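Local structure of pullulanase (Bacillus acidopullulyticus, 2WAN) at residues 531-534 with 535-538; 604-607 with 608-612. The protein hydrolyses the alpha-1,6-glucosidic linkages of pullulan and related branched polysaccharides, acting as a starch-debranching glycoside hydrolase. All blocks are in the same frame, centred on the assembly; numbering follows the deposited sequence.

How the interactions relate
Interactions 1 and 2 are each a turn-to-turn contact within a single helix, 529-543 and 597-614, and these helices precede successive parallel strands of the catalytic barrel, 547-552 and 618-621. Their centres lie about 16 Å apart, and the helices pack together where Leu534 CD2 meets Trp610 CZ3 at 3.7 Å. Both contacts are mostly buried, but interaction 1 sits farther out, about 25 Å from the centre of the chain against about 16 Å. Its side chains meet mainly through aliphatic carbons, with a partly exposed Thr532-Gln536 flank, and its buried Lys535 forms a salt bridge to Glu613 of helix 597-614. Interaction 2 instead sets an asparagine amide and an indole edge against backbone carbonyls.

Interaction 1. Residues 531-534 with 535-538; sequences ITEL and KQLI
Lys535 N donates to Ile531 O at 3.0 Å and Ile538 N to Leu534 O at 3.0 Å, both nearly straight. With the matching bonds from Gln536 to Thr532 and Leu537 to Glu533 they knit two successive turns of helix 529-543, which packs outside the (beta/alpha)8 barrel and leads into strand 547-552. The Lys535 chain, extended beyond CG, runs alongside Ile531 and carries its buried ammonium into salt bridges with Glu613 and Asp415, whose carboxylates would balance its charge. Isoleucine suits the place because its CG2 branch meets the far end of the lysine chain, 3.7 Å from Lys535 CE, while the residue also packs on Tyr614. On the partly exposed flank Thr532 OG1 is hydrogen-bonded to Thr414 O. With OG1 beside the backbone N (chi1 -59°), the CG2 methyl stands anti to that N and faces Gln536 OE1 at 3.6 Å. That same OE1 lies 3.8 Å from Glu533 CG; the Glu533 carboxylate is hydrogen-bonded to Thr523. An alanine in place of Gln536 would probably leave the Thr532 methyl and Glu533 CG without the amide that lies against them. Branched aliphatic side chains suit the buried side, where Leu534 packs on Trp610 and Ile538 on Tyr614; Leu534 CG lies 4.1 Å from Ile538 CD1.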
loop_
_atom_site.group_PDB
_atom_site.type_symbol
_atom_site.label_atom_id
_atom_site.label_comp_id
_atom_site.label_asym_id
_atom_site.label_seq_id
_atom_site.Cartn_x
_atom_site.Cartn_y
_atom_site.Cartn_z
ATOM N N ILE A 531 21.622 13.959 -1.274
ATOM C CA ILE A 531 21.932 12.590 -1.709
ATOM C C ILE A 531 23.017 12.006 -0.807
ATOM O O ILE A 531 22.828 10.936 -0.216
ATOM C CB ILE A 531 22.350 12.544 -3.191
ATOM C CG1 ILE A 531 21.216 13.088 -4.075
ATOM C CG2 ILE A 531 22.730 11.098 -3.602
ATOM C CD1 ILE A 531 21.507 13.020 -5.604
ATOM N N THR A 532 24.140 12.728 -0.681
ATOM C CA THR A 532 25.258 12.264 0.129
ATOM C C THR A 532 24.855 12.043 1.590
ATOM O O THR A 532 25.235 11.038 2.199
ATOM C CB THR A 532 26.417 13.265 0.051
ATOM O OG1 THR A 532 26.802 13.377 -1.329
ATOM C CG2 THR A 532 27.610 12.777 0.893
ATOM N N GLU A 533 24.063 12.969 2.134
ATOM C CA GLU A 533 23.718 12.897 3.551
ATOM C C GLU A 533 22.783 11.754 3.880
ATOM O O GLU A 533 22.938 11.138 4.922
ATOM C CB GLU A 533 23.190 14.239 4.082
ATOM C CG GLU A 533 24.341 15.295 4.090
ATOM C CD GLU A 533 23.877 16.721 4.303
ATOM O OE1 GLU A 533 22.707 16.928 4.673
ATOM O OE2 GLU A 533 24.697 17.661 4.098
ATOM N N LEU A 534 21.844 11.452 2.987
ATOM C CA LEU A 534 20.977 10.294 3.207
ATOM C C LEU A 534 21.776 9.007 3.069
ATOM O O LEU A 534 21.592 8.067 3.851
ATOM C CB LEU A 534 19.760 10.324 2.275
ATOM C CG LEU A 534 18.779 9.129 2.359
ATOM C CD1 LEU A 534 18.288 8.838 3.802
ATOM C CD2 LEU A 534 17.591 9.308 1.422
ATOM N N LYS A 535 22.684 8.971 2.095
ATOM C CA LYS A 535 23.579 7.811 2.007
ATOM C C LYS A 535 24.390 7.657 3.289
ATOM O O LYS A 535 24.614 6.533 3.729
ATOM C CB LYS A 535 24.516 7.898 0.783
ATOM C CG LYS A 535 23.806 7.728 -0.541
ATOM C CD LYS A 535 24.774 7.934 -1.730
ATOM C CE LYS A 535 24.034 7.658 -3.039
ATOM N NZ LYS A 535 24.854 8.079 -4.228
ATOM N N GLN A 536 24.839 8.775 3.887
ATOM C CA GLN A 536 25.611 8.701 5.131
ATOM C C GLN A 536 24.765 8.161 6.271
ATOM O O GLN A 536 25.265 7.401 7.088
ATOM C CB GLN A 536 26.215 10.064 5.492
ATOM C CG GLN A 536 27.334 10.448 4.530
ATOM C CD GLN A 536 27.850 11.859 4.769
ATOM O OE1 GLN A 536 27.185 12.842 4.453
ATOM N NE2 GLN A 536 29.052 11.956 5.306
ATOM N N LEU A 537 23.488 8.549 6.317
ATOM C CA LEU A 537 22.559 7.963 7.314
ATOM C C LEU A 537 22.515 6.427 7.177
ATOM O O LEU A 537 22.678 5.683 8.160
ATOM C CB LEU A 537 21.152 8.554 7.172
ATOM C CG LEU A 537 20.014 8.010 8.066
ATOM C CD1 LEU A 537 18.882 9.038 8.161
ATOM C CD2 LEU A 537 19.411 6.695 7.546
ATOM N N ILE A 538 22.276 5.971 5.954
ATOM C CA ILE A 538 22.176 4.536 5.654
ATOM C C ILE A 538 23.499 3.823 5.957
ATOM O O ILE A 538 23.509 2.767 6.596
ATOM C CB ILE A 538 21.724 4.342 4.191
ATOM C CG1 ILE A 538 20.304 4.889 4.023
ATOM C CG2 ILE A 538 21.829 2.849 3.737
ATOM C CD1 ILE A 538 19.942 5.192 2.556
#

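Interaction 2. Residues 604-607 with 608-612; sequences LDSV and NYWVN
Asn608 N bonds to Leu604 O at 3.1 Å, and Tyr609, Trp610 and Val611 repeat the step to Asp605, Ser606 and Val607, the regular i to i+4 pattern of an alpha-helix. Leu604 O takes a second, shorter bond from Asn608 ND2, 2.8 Å long and straight at 168°. The two donors come from opposite faces of the carbonyl plane, ND2 standing well above it while the oxygen lies close to the plane of the amide. CG beside the backbone N (chi1 -86°) and the amide turned across by chi2 (-84°) bring ND2 back to the preceding turn; asparagine is short enough to reach its own helix's carbonyl. ND2 also donates to Glu638, tying this turn to helix 629-642. The segment belongs to helix 597-614 of the (beta/alpha)8 barrel, on the crossover from strand 547-552 to strand 618-621, where Val607, Trp610 and Val611 pack on Phe619. The Trp610 indole presents its edge to the preceding turn: CD1 comes within 3.2 Å of Ser606 O and 3.7 Å of Ser606 OG, which lies in the ring plane. Serine is small enough to sit beside this edge, and its hydroxyl bonds to Asn515 and Tyr554, while Trp610 NE1 donates to Tyr514 O. Val611 CG2 rests 3.5 Å from Val607 O.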
loop_
_atom_site.group_PDB
_atom_site.type_symbol
_atom_site.label_atom_id
_atom_site.label_comp_id
_atom_site.label_asym_id
_atom_site.label_seq_id
_atom_site.Cartn_x
_atom_site.Cartn_y
_atom_site.Cartn_z
ATOM N N LEU A 604 8.062 0.363 -10.305
ATOM C CA LEU A 604 9.106 -0.655 -10.301
ATOM C C LEU A 604 10.495 -0.050 -10.497
ATOM O O LEU A 604 11.441 -0.422 -9.797
ATOM C CB LEU A 604 8.839 -1.711 -11.385
ATOM C CG LEU A 604 7.612 -2.597 -11.134
ATOM C CD1 LEU A 604 7.147 -3.260 -12.450
ATOM C CD2 LEU A 604 7.931 -3.644 -10.079
ATOM N N ASP A 605 10.624 0.859 -11.464
ATOM C CA ASP A 605 11.918 1.515 -11.694
ATOM C C ASP A 605 12.360 2.277 -10.434
ATOM O O ASP A 605 13.536 2.242 -10.061
ATOM C CB ASP A 605 11.854 2.493 -12.861
ATOM C CG ASP A 605 11.757 1.804 -14.215
ATOM O OD1 ASP A 605 12.013 0.598 -14.318
ATOM O OD2 ASP A 605 11.422 2.496 -15.183
ATOM N N SER A 606 11.405 2.940 -9.780
ATOM C CA SER A 606 11.729 3.736 -8.583
ATOM C C SER A 606 12.263 2.875 -7.430
ATOM O O SER A 606 13.299 3.191 -6.851
ATOM C CB SER A 606 10.524 4.546 -8.115
ATOM O OG SER A 606 10.918 5.431 -7.073
ATOM N N VAL A 607 11.568 1.792 -7.089
ATOM C CA VAL A 607 12.019 0.977 -5.946
ATOM C C VAL A 607 13.368 0.312 -6.283
ATOM O O VAL A 607 14.228 0.186 -5.421
ATOM C CB VAL A 607 10.965 -0.048 -5.428
ATOM C CG1 VAL A 607 9.778 0.676 -4.784
ATOM C CG2 VAL A 607 10.499 -0.999 -6.536
ATOM N N ASN A 608 13.561 -0.073 -7.540
ATOM C CA ASN A 608 14.870 -0.600 -7.946
ATOM C C ASN A 608 15.970 0.432 -7.755
ATOM O O ASN A 608 17.059 0.090 -7.302
ATOM C CB ASN A 608 14.858 -1.076 -9.395
ATOM C CG ASN A 608 14.370 -2.508 -9.524
ATOM O OD1 ASN A 608 15.141 -3.456 -9.362
ATOM N ND2 ASN A 608 13.087 -2.671 -9.812
ATOM N N TYR A 609 15.668 1.681 -8.115
ATOM C CA TYR A 609 16.638 2.777 -8.017
ATOM C C TYR A 609 17.014 3.006 -6.548
ATOM O O TYR A 609 18.209 3.145 -6.226
ATOM C CB TYR A 609 16.079 4.075 -8.630
ATOM C CG TYR A 609 16.937 5.284 -8.326
ATOM C CD1 TYR A 609 18.203 5.443 -8.927
ATOM C CD2 TYR A 609 16.507 6.265 -7.430
ATOM C CE1 TYR A 609 18.996 6.566 -8.652
ATOM C CE2 TYR A 609 17.303 7.387 -7.133
ATOM C CZ TYR A 609 18.546 7.528 -7.750
ATOM O OH TYR A 609 19.339 8.619 -7.455
ATOM N N TRP A 610 16.016 3.070 -5.662
ATOM C CA TRP A 610 16.320 3.283 -4.243
ATOM C C TRP A 610 17.182 2.160 -3.644
ATOM O O TRP A 610 18.125 2.412 -2.879
ATOM C CB TRP A 610 15.036 3.516 -3.431
ATOM C CG TRP A 610 14.537 4.921 -3.626
ATOM C CD1 TRP A 610 13.570 5.331 -4.499
ATOM C CD2 TRP A 610 15.033 6.106 -2.988
ATOM N NE1 TRP A 610 13.403 6.697 -4.425
ATOM C CE2 TRP A 610 14.296 7.201 -3.508
ATOM C CE3 TRP A 610 16.031 6.351 -2.021
ATOM C CZ2 TRP A 610 14.509 8.527 -3.088
ATOM C CZ3 TRP A 610 16.247 7.680 -1.588
ATOM C CH2 TRP A 610 15.482 8.752 -2.132
ATOM N N VAL A 611 16.885 0.915 -3.997
ATOM C CA VAL A 611 17.735 -0.185 -3.528
ATOM C C VAL A 611 19.141 -0.102 -4.142
ATOM O O VAL A 611 20.146 -0.226 -3.444
ATOM C CB VAL A 611 17.091 -1.552 -3.845
ATOM C CG1 VAL A 611 18.114 -2.691 -3.621
ATOM C CG2 VAL A 611 15.820 -1.737 -2.962
ATOM N N ASN A 612 19.216 0.089 -5.457
ATOM C CA ASN A 612 20.519 0.070 -6.128
ATOM C C ASN A 612 21.409 1.262 -5.757
ATOM O O ASN A 612 22.592 1.082 -5.452
ATOM C CB ASN A 612 20.342 -0.028 -7.640
ATOM C CG ASN A 612 19.871 -1.414 -8.106
ATOM O OD1 ASN A 612 20.223 -2.460 -7.531
ATOM N ND2 ASN A 612 19.071 -1.419 -9.172
#